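Local coordinates for protein toll-like receptor 6, Variable lymphocyte receptor B (Mus musculus, PDB 3A79) that probably recognises bacterial diacylated lipopeptides together with TLR2 as an innate immune receptor, its ectodomain being joined here to a lymphocyte-receptor fragment, at residues 221-226 against 240-245; 252-257 against 276-281. All coordinates share one frame; numbering follows the deposited sequence.

How the contacts relate
Both contacts lie in the Toll-like receptor 6 part of this fusion, on consecutive strands of its leucine-rich-repeat solenoid, with their centres about 8 Å apart. Contact 1 sets strand 222-229 against helix 235-246; contact 2 joins the next strand, 252-261, to the start of strand 278-288. The two meet where strands 222-229 and 252-261 run side by side, through the probable hydrogen bond between G221 O and N253 N, 2.8 Å. Both are buried, but their chemistry differs: strand against helix is purely aliphatic and aromatic, whereas strand against strand combines backbone bonds with an apolar inner face and adds, at its edge, partly exposed P277 and E279 and the glycan on N253.

Contact 1: residues 221-226 against 240-245; sequences GHLQLS and TFLSEL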
ATOM      1  N   GLY B 221      35.075 -18.289  12.326  1.00 55.44           N
ATOM      2  CA  GLY B 221      33.674 -18.644  12.317  1.00 58.00           C
ATOM      3  C   GLY B 221      32.876 -17.636  11.521  1.00 70.33           C
ATOM      4  O   GLY B 221      31.933 -17.981  10.807  1.00 74.48           O
ATOM      5  N   HIS B 222      33.273 -16.378  11.642  1.00 68.52           N
ATOM      6  CA  HIS B 222      32.524 -15.287  11.055  1.00 64.55           C
ATOM      7  C   HIS B 222      33.496 -14.192  10.664  1.00 68.46           C
ATOM      8  O   HIS B 222      34.222 -13.652  11.498  1.00 71.04           O
ATOM      9  CB  HIS B 222      31.500 -14.770  12.069  1.00 76.18           C
ATOM     10  CG  HIS B 222      30.502 -13.807  11.504  1.00 85.87           C
ATOM     11  ND1 HIS B 222      29.904 -13.986  10.275  1.00 90.01           N
ATOM     12  CD2 HIS B 222      29.971 -12.672  12.018  1.00 79.06           C
ATOM     13  CE1 HIS B 222      29.063 -12.993  10.048  1.00 78.87           C
ATOM     14  NE2 HIS B 222      29.086 -12.181  11.089  1.00 72.74           N
ATOM     15  N   LEU B 223      33.540 -13.904   9.373  1.00 70.28           N
ATOM     16  CA  LEU B 223      34.294 -12.771   8.884  1.00 72.58           C
ATOM     17  C   LEU B 223      33.303 -11.651   8.726  1.00 77.30           C
ATOM     18  O   LEU B 223      32.184 -11.877   8.276  1.00 90.92           O
ATOM     19  CB  LEU B 223      34.917 -13.079   7.531  1.00 69.47           C
ATOM     20  CG  LEU B 223      35.547 -11.853   6.887  1.00 58.82           C
ATOM     21  CD1 LEU B 223      36.793 -11.441   7.668  1.00 56.37           C
ATOM     22  CD2 LEU B 223      35.880 -12.172   5.462  1.00 50.93           C
ATOM     23  N   GLN B 224      33.694 -10.441   9.091  1.00 71.80           N
ATOM     24  CA  GLN B 224      32.787  -9.321   8.920  1.00 65.91           C
ATOM     25  C   GLN B 224      33.475  -8.027   8.517  1.00 60.72           C
ATOM     26  O   GLN B 224      34.360  -7.538   9.223  1.00 55.81           O
ATOM     27  CB  GLN B 224      31.980  -9.113  10.182  1.00 68.38           C
ATOM     28  CG  GLN B 224      30.742  -8.325   9.923  1.00 79.60           C
ATOM     29  CD  GLN B 224      30.237  -7.678  11.166  1.00 75.68           C
ATOM     30  OE1 GLN B 224      30.374  -8.242  12.257  1.00 78.37           O
ATOM     31  NE2 GLN B 224      29.667  -6.473  11.026  1.00 57.93           N
ATOM     32  N   LEU B 225      33.055  -7.482   7.377  1.00 57.31           N
ATOM     33  CA  LEU B 225      33.680  -6.288   6.818  1.00 61.84           C
ATOM     34  C   LEU B 225      32.689  -5.144   6.808  1.00 60.79           C
ATOM     35  O   LEU B 225      31.531  -5.337   6.448  1.00 53.44           O
ATOM     36  CB  LEU B 225      34.155  -6.512   5.375  1.00 60.09           C
ATOM     37  CG  LEU B 225      34.747  -7.819   4.851  1.00 62.35           C
ATOM     38  CD1 LEU B 225      35.438  -7.530   3.540  1.00 52.03           C
ATOM     39  CD2 LEU B 225      35.712  -8.445   5.827  1.00 62.34           C
ATOM     40  N   SER B 226      33.164  -3.951   7.162  1.00 62.59           N
ATOM     41  CA  SER B 226      32.327  -2.758   7.225  1.00 62.37           C
ATOM     42  C   SER B 226      32.933  -1.573   6.471  1.00 70.04           C
ATOM     43  O   SER B 226      34.135  -1.335   6.545  1.00 72.28           O
ATOM     44  CB  SER B 226      32.084  -2.377   8.680  1.00 61.85           C
ATOM     45  OG  SER B 226      31.454  -3.438   9.383  1.00 74.98           O
ATOM     46  N   THR B 240      40.248 -10.053  -4.147  1.00 65.52           N
ATOM     47  CA  THR B 240      41.580 -10.542  -3.796  1.00 59.14           C
ATOM     48  C   THR B 240      41.818 -10.523  -2.286  1.00 69.15           C
ATOM     49  O   THR B 240      42.340 -11.488  -1.704  1.00 59.93           O
ATOM     50  CB  THR B 240      42.663  -9.671  -4.419  1.00 58.08           C
ATOM     51  OG1 THR B 240      42.559  -9.715  -5.848  1.00 62.49           O
ATOM     52  CG2 THR B 240      44.009 -10.152  -3.985  1.00 47.01           C
ATOM     53  N   PHE B 241      41.458  -9.403  -1.664  1.00 73.23           N
ATOM     54  CA  PHE B 241      41.658  -9.238  -0.237  1.00 66.78           C
ATOM     55  C   PHE B 241      40.865 -10.293   0.524  1.00 69.51           C
ATOM     56  O   PHE B 241      41.300 -10.773   1.578  1.00 76.11           O
ATOM     57  CB  PHE B 241      41.261  -7.827   0.198  1.00 61.96           C
ATOM     58  CG  PHE B 241      41.166  -7.652   1.691  1.00 67.59           C
ATOM     59  CD1 PHE B 241      42.267  -7.249   2.429  1.00 74.66           C
ATOM     60  CD2 PHE B 241      39.969  -7.890   2.356  1.00 63.45           C
ATOM     61  CE1 PHE B 241      42.176  -7.086   3.808  1.00 75.67           C
ATOM     62  CE2 PHE B 241      39.876  -7.734   3.736  1.00 65.30           C
ATOM     63  CZ  PHE B 241      40.978  -7.332   4.463  1.00 63.54           C
ATOM     64  N   LEU B 242      39.710 -10.659  -0.024  1.00 68.01           N
ATOM     65  CA  LEU B 242      38.805 -11.604   0.626  1.00 74.49           C
ATOM     66  C   LEU B 242      39.287 -13.019   0.397  1.00 71.32           C
ATOM     67  O   LEU B 242      39.087 -13.902   1.233  1.00 62.21           O
ATOM     68  CB  LEU B 242      37.387 -11.486   0.055  1.00 66.33           C
ATOM     69  CG  LEU B 242      36.412 -10.413   0.518  1.00 49.22           C
ATOM     70  CD1 LEU B 242      35.217 -10.362  -0.415  1.00 48.52           C
ATOM     71  CD2 LEU B 242      35.958 -10.711   1.907  1.00 50.38           C
ATOM     72  N   SER B 243      39.907 -13.222  -0.759  1.00 75.76           N
ATOM     73  CA  SER B 243      40.318 -14.551  -1.195  1.00 83.51           C
ATOM     74  C   SER B 243      41.013 -15.365  -0.112  1.00 81.03           C
ATOM     75  O   SER B 243      40.746 -16.553   0.026  1.00 88.22           O
ATOM     76  CB  SER B 243      41.211 -14.463  -2.429  1.00 88.22           C
ATOM     77  OG  SER B 243      41.857 -15.705  -2.652  1.00102.99           O
ATOM     78  N   GLU B 244      41.893 -14.732   0.656  1.00 73.18           N
ATOM     79  CA  GLU B 244      42.687 -15.457   1.644  1.00 72.61           C
ATOM     80  C   GLU B 244      42.053 -15.559   3.045  1.00 78.54           C
ATOM     81  O   GLU B 244      42.374 -16.467   3.810  1.00 88.46           O
ATOM     82  CB  GLU B 244      44.094 -14.870   1.719  1.00 76.03           C
ATOM     83  CG  GLU B 244      45.149 -15.852   2.208  1.00 94.99           C
ATOM     84  CD  GLU B 244      45.274 -17.075   1.316  1.00110.34           C
ATOM     85  OE1 GLU B 244      45.185 -16.925   0.073  1.00114.08           O
ATOM     86  OE2 GLU B 244      45.465 -18.184   1.863  1.00113.20           O
ATOM     87  N   LEU B 245      41.159 -14.636   3.387  1.00 75.41           N
ATOM     88  CA  LEU B 245      40.416 -14.748   4.640  1.00 79.73           C
ATOM     89  C   LEU B 245      39.337 -15.807   4.458  1.00 80.57           C
ATOM     90  O   LEU B 245      38.773 -16.326   5.416  1.00 77.79           O
ATOM     91  CB  LEU B 245      39.786 -13.407   5.027  1.00 77.15           C
ATOM     92  CG  LEU B 245      40.752 -12.253   5.311  1.00 77.59           C
ATOM     93  CD1 LEU B 245      40.055 -10.913   5.223  1.00 72.73           C
ATOM     94  CD2 LEU B 245      41.398 -12.409   6.668  1.00 82.35           C
TER
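L225 and L242 meet methyl to methyl at the middle of this interface, L225 CD1 lying 3.6 Å from L242 CD2. L242 CD2 also touches the second strand leucine, with L223 CD2 3.8 Å away, so one methyl of L242 rests against both strand leucines. L242 gets there because its CG lies beside the backbone N (chi1 -82°), which swings the branch off the helix flank and toward the strand. L223 stretches its CG anti to the backbone N (chi1 172°), aiming both methyls at the helix. It crosses L245 at about a right angle, and L223 CD1 stands 4.1 Å from L245 CD1.

Packing eases toward F241. Its ring gives only an edge to the strand, L225 CD1 sitting near the ring plane 4.4 Å from F241 CE2. Much of F241 serves other neighbours: with L245 it touches L201 of strand 198-203 and M215 of strand 214-220, while L242 goes on to F272 and F273 of helix 263-273.

Branched leucines suit the tight part, since they fill a buried layer without polar atoms to satisfy, and no hydrogen bond crosses it. The sides turned away are polar and more open to solvent. H222 and Q224 alternate with the leucines and point to the other face of the strand, where both touch T255; T240, exposed, and the partly exposed S243 and E244 face outward from the helix. The short segments 222-226 and 240-245 run nearly antiparallel, at 160°, their axes 11.0 Å apart at closest approach. Alternate leucines pointing inward from a parallel strand are characteristic of the leucine-rich-repeat solenoid, whose convex side is here supplied by a helix.

Contact 2: residues 252-257 against 276-281; sequences LNVTLQ and RPVEYL. With NAG (2-acetamido-2-deoxy-beta-D-glucopyranose), chain E.
An N-glycosylation site sits here on a parallel strand pairing interrupted by a beta bulge: N253, in an Asn-Val-Thr sequon, carries N-acetylglucosamine through a covalent bond from N253 ND2 to NAG C1. NAG C6 lies over the centre of one face of the Y280 ring, consistent with a CH-pi contact. Y280 CG beside its backbone N (chi1 -68°) swings the ring under the sugar, and Y280 N makes a weak bond to N253 OD1. Were the ring cut back to an alanine here, NAG C6 would probably lose its aromatic partner and the sugar be freer to turn about its link to N253.

Backbone bonds fix the register. L252 N donates to the carbonyl O of P277, the residue at the centre of an inverse gamma turn, and E279 N donates a hydrogen bond to L252 O, 3.1 Å. Past the one-residue shift, V254 N meets Y280 O at 2.9 Å, nearly straight at 165°. On the inner face V254 CG2 is 3.9 Å from V278 CG2, and V254 CG1 is 3.8 Å from L281 CD1; beta-branched valines suit extended strands, and F273 of helix 263-273 touches all three residues. Apolar inside and glycan-bearing outside, these parallel strands are typical of a glycosylated leucine-rich-repeat ectodomain.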
ATOM      1  N   LEU B 252      32.262 -21.027   7.303  1.00 74.72           N
ATOM      2  CA  LEU B 252      32.234 -19.767   8.028  1.00 71.76           C
ATOM      3  C   LEU B 252      31.128 -18.891   7.472  1.00 79.19           C
ATOM      4  O   LEU B 252      30.685 -19.067   6.340  1.00 81.42           O
ATOM      5  CB  LEU B 252      33.575 -19.027   7.944  1.00 69.84           C
ATOM      6  CG  LEU B 252      33.864 -18.128   6.731  1.00 71.86           C
ATOM      7  CD1 LEU B 252      34.914 -17.087   7.068  1.00 71.67           C
ATOM      8  CD2 LEU B 252      34.297 -18.935   5.517  1.00 67.80           C
ATOM      9  N   ASN B 253      30.683 -17.950   8.288  1.00 82.89           N
ATOM     10  CA  ASN B 253      29.711 -16.971   7.860  1.00 77.06           C
ATOM     11  C   ASN B 253      30.442 -15.720   7.377  1.00 73.91           C
ATOM     12  O   ASN B 253      31.546 -15.420   7.826  1.00 71.51           O
ATOM     13  CB  ASN B 253      28.751 -16.650   9.010  1.00 70.75           C
ATOM     14  CG  ASN B 253      27.969 -17.876   9.494  1.00 83.54           C
ATOM     15  OD1 ASN B 253      27.747 -18.824   8.736  1.00 78.94           O
ATOM     16  ND2 ASN B 253      27.538 -17.846  10.765  1.00106.23           N
ATOM     17  N   VAL B 254      29.839 -15.008   6.434  1.00 70.75           N
ATOM     18  CA  VAL B 254      30.377 -13.733   5.976  1.00 62.64           C
ATOM     19  C   VAL B 254      29.311 -12.629   6.059  1.00 70.70           C
ATOM     20  O   VAL B 254      28.146 -12.824   5.690  1.00 66.64           O
ATOM     21  CB  VAL B 254      30.986 -13.836   4.556  1.00 54.15           C
ATOM     22  CG1 VAL B 254      31.271 -12.464   3.980  1.00 50.59           C
ATOM     23  CG2 VAL B 254      32.260 -14.628   4.602  1.00 56.68           C
ATOM     24  N   THR B 255      29.714 -11.475   6.575  1.00 64.61           N
ATOM     25  CA  THR B 255      28.821 -10.339   6.662  1.00 52.87           C
ATOM     26  C   THR B 255      29.434  -9.077   6.067  1.00 59.17           C
ATOM     27  O   THR B 255      30.498  -8.620   6.495  1.00 60.30           O
ATOM     28  CB  THR B 255      28.426 -10.080   8.094  1.00 60.27           C
ATOM     29  OG1 THR B 255      27.675 -11.199   8.570  1.00 81.86           O
ATOM     30  CG2 THR B 255      27.581  -8.827   8.192  1.00 57.97           C
ATOM     31  N   LEU B 256      28.751  -8.533   5.064  1.00 52.39           N
ATOM     32  CA  LEU B 256      29.123  -7.271   4.440  1.00 46.43           C
ATOM     33  C   LEU B 256      28.218  -6.139   4.966  1.00 49.99           C
ATOM     34  O   LEU B 256      27.005  -6.240   4.879  1.00 54.61           O
ATOM     35  CB  LEU B 256      29.000  -7.415   2.918  1.00 44.34           C
ATOM     36  CG  LEU B 256      30.239  -7.876   2.126  1.00 53.67           C
ATOM     37  CD1 LEU B 256      31.145  -8.793   2.939  1.00 42.55           C
ATOM     38  CD2 LEU B 256      29.875  -8.509   0.766  1.00 56.62           C
ATOM     39  N   GLN B 257      28.799  -5.079   5.526  1.00 53.61           N
ATOM     40  CA  GLN B 257      28.022  -3.949   6.068  1.00 51.10           C
ATOM     41  C   GLN B 257      28.361  -2.644   5.379  1.00 55.97           C
ATOM     42  O   GLN B 257      29.530  -2.319   5.188  1.00 63.07           O
ATOM     43  CB  GLN B 257      28.275  -3.767   7.557  1.00 54.69           C
ATOM     44  CG  GLN B 257      27.129  -4.135   8.446  1.00 69.42           C
ATOM     45  CD  GLN B 257      27.469  -3.930   9.910  1.00 84.46           C
ATOM     46  OE1 GLN B 257      27.581  -4.893  10.668  1.00 94.08           O
ATOM     47  NE2 GLN B 257      27.648  -2.669  10.316  1.00 78.70           N
ATOM     48  N   ARG B 276      33.204 -20.920  -2.718  1.00 75.99           N
ATOM     49  CA  ARG B 276      33.923 -20.896  -1.458  1.00 72.26           C
ATOM     50  C   ARG B 276      33.106 -21.464  -0.293  1.00 83.32           C
ATOM     51  O   ARG B 276      31.896 -21.681  -0.422  1.00 84.02           O
ATOM     52  CB  ARG B 276      34.421 -19.470  -1.202  1.00 63.80           C
ATOM     53  CG  ARG B 276      35.114 -18.915  -2.440  1.00 68.63           C
ATOM     54  CD  ARG B 276      35.918 -17.665  -2.182  1.00 74.23           C
ATOM     55  NE  ARG B 276      37.109 -17.604  -3.029  1.00 72.91           N
ATOM     56  CZ  ARG B 276      38.350 -17.741  -2.569  1.00 77.98           C
ATOM     57  NH1 ARG B 276      38.561 -17.933  -1.276  1.00 81.15           N
ATOM     58  NH2 ARG B 276      39.386 -17.680  -3.395  1.00 83.17           N
ATOM     59  N   PRO B 277      33.783 -21.746   0.833  1.00 84.51           N
ATOM     60  CA  PRO B 277      33.212 -22.331   2.055  1.00 77.35           C
ATOM     61  C   PRO B 277      32.422 -21.347   2.896  1.00 81.43           C
ATOM     62  O   PRO B 277      32.727 -21.186   4.072  1.00 93.95           O
ATOM     63  CB  PRO B 277      34.447 -22.761   2.851  1.00 70.69           C
ATOM     64  CG  PRO B 277      35.567 -22.780   1.860  1.00 75.60           C
ATOM     65  CD  PRO B 277      35.251 -21.694   0.901  1.00 78.35           C
ATOM     66  N   VAL B 278      31.419 -20.703   2.316  1.00 77.81           N
ATOM     67  CA  VAL B 278      30.592 -19.788   3.085  1.00 73.88           C
ATOM     68  C   VAL B 278      29.171 -20.336   3.200  1.00 75.97           C
ATOM     69  O   VAL B 278      28.478 -20.509   2.192  1.00 64.91           O
ATOM     70  CB  VAL B 278      30.596 -18.377   2.471  1.00 64.90           C
ATOM     71  CG1 VAL B 278      29.691 -17.456   3.261  1.00 69.52           C
ATOM     72  CG2 VAL B 278      32.015 -17.825   2.430  1.00 54.01           C
ATOM     73  N   GLU B 279      28.759 -20.624   4.436  1.00 84.39           N
ATOM     74  CA  GLU B 279      27.453 -21.224   4.721  1.00 83.68           C
ATOM     75  C   GLU B 279      26.350 -20.172   4.811  1.00 79.20           C
ATOM     76  O   GLU B 279      25.295 -20.305   4.193  1.00 83.25           O
ATOM     77  CB  GLU B 279      27.503 -22.047   6.017  1.00 83.43           C
ATOM     78  CG  GLU B 279      26.355 -23.044   6.166  1.00 82.36           C
ATOM     79  CD  GLU B 279      26.323 -23.729   7.527  1.00 86.87           C
ATOM     80  OE1 GLU B 279      26.852 -23.160   8.514  1.00 78.90           O
ATOM     81  OE2 GLU B 279      25.751 -24.841   7.604  1.00 90.67           O
ATOM     82  N   TYR B 280      26.592 -19.129   5.594  1.00 74.47           N
ATOM     83  CA  TYR B 280      25.659 -18.016   5.661  1.00 66.14           C
ATOM     84  C   TYR B 280      26.300 -16.717   5.175  1.00 61.75           C
ATOM     85  O   TYR B 280      27.337 -16.300   5.676  1.00 65.84           O
ATOM     86  CB  TYR B 280      25.119 -17.853   7.076  1.00 60.57           C
ATOM     87  CG  TYR B 280      24.224 -18.979   7.520  1.00 74.79           C
ATOM     88  CD1 TYR B 280      24.756 -20.213   7.849  1.00 83.37           C
ATOM     89  CD2 TYR B 280      22.844 -18.809   7.624  1.00 76.06           C
ATOM     90  CE1 TYR B 280      23.948 -21.257   8.266  1.00 86.20           C
ATOM     91  CE2 TYR B 280      22.023 -19.853   8.042  1.00 78.95           C
ATOM     92  CZ  TYR B 280      22.590 -21.078   8.364  1.00 88.69           C
ATOM     93  OH  TYR B 280      21.819 -22.144   8.784  1.00 92.97           O
ATOM     94  N   LEU B 281      25.672 -16.090   4.187  1.00 57.62           N
ATOM     95  CA  LEU B 281      26.110 -14.800   3.671  1.00 60.27           C
ATOM     96  C   LEU B 281      25.101 -13.719   4.030  1.00 61.75           C
ATOM     97  O   LEU B 281      23.914 -13.859   3.740  1.00 74.24           O
ATOM     98  CB  LEU B 281      26.253 -14.875   2.159  1.00 61.99           C
ATOM     99  CG  LEU B 281      26.756 -13.601   1.507  1.00 58.49           C
ATOM    100  CD1 LEU B 281      27.981 -13.126   2.250  1.00 61.58           C
ATOM    101  CD2 LEU B 281      27.084 -13.888   0.073  1.00 60.83           C
TER
HETATM  102  C1  NAG E   1      26.835 -19.051  11.161  1.00 99.77           C
HETATM  103  C2  NAG E   1      27.148 -19.209  12.662  1.00118.27           C
HETATM  104  C3  NAG E   1      26.044 -19.749  13.582  1.00121.44           C
HETATM  105  C4  NAG E   1      24.626 -19.702  13.027  1.00117.50           C
HETATM  106  C5  NAG E   1      24.560 -19.804  11.516  1.00106.35           C
HETATM  107  C6  NAG E   1      23.180 -19.312  11.127  1.00 99.26           C
HETATM  108  C7  NAG E   1      28.753 -21.003  12.028  1.00102.68           C
HETATM  109  C8  NAG E   1      27.781 -22.036  11.514  1.00 89.24           C
HETATM  110  N2  NAG E   1      28.300 -20.079  12.881  1.00120.97           N
HETATM  111  O3  NAG E   1      26.068 -18.999  14.778  1.00120.65           O
HETATM  112  O4  NAG E   1      23.850 -20.728  13.621  1.00124.48           O
HETATM  113  O5  NAG E   1      25.459 -18.924  10.879  1.00104.81           O
HETATM  114  O6  NAG E   1      23.030 -18.008  11.654  1.00 93.54           O
HETATM  115  O7  NAG E   1      29.936 -21.018  11.689  1.00 89.31           O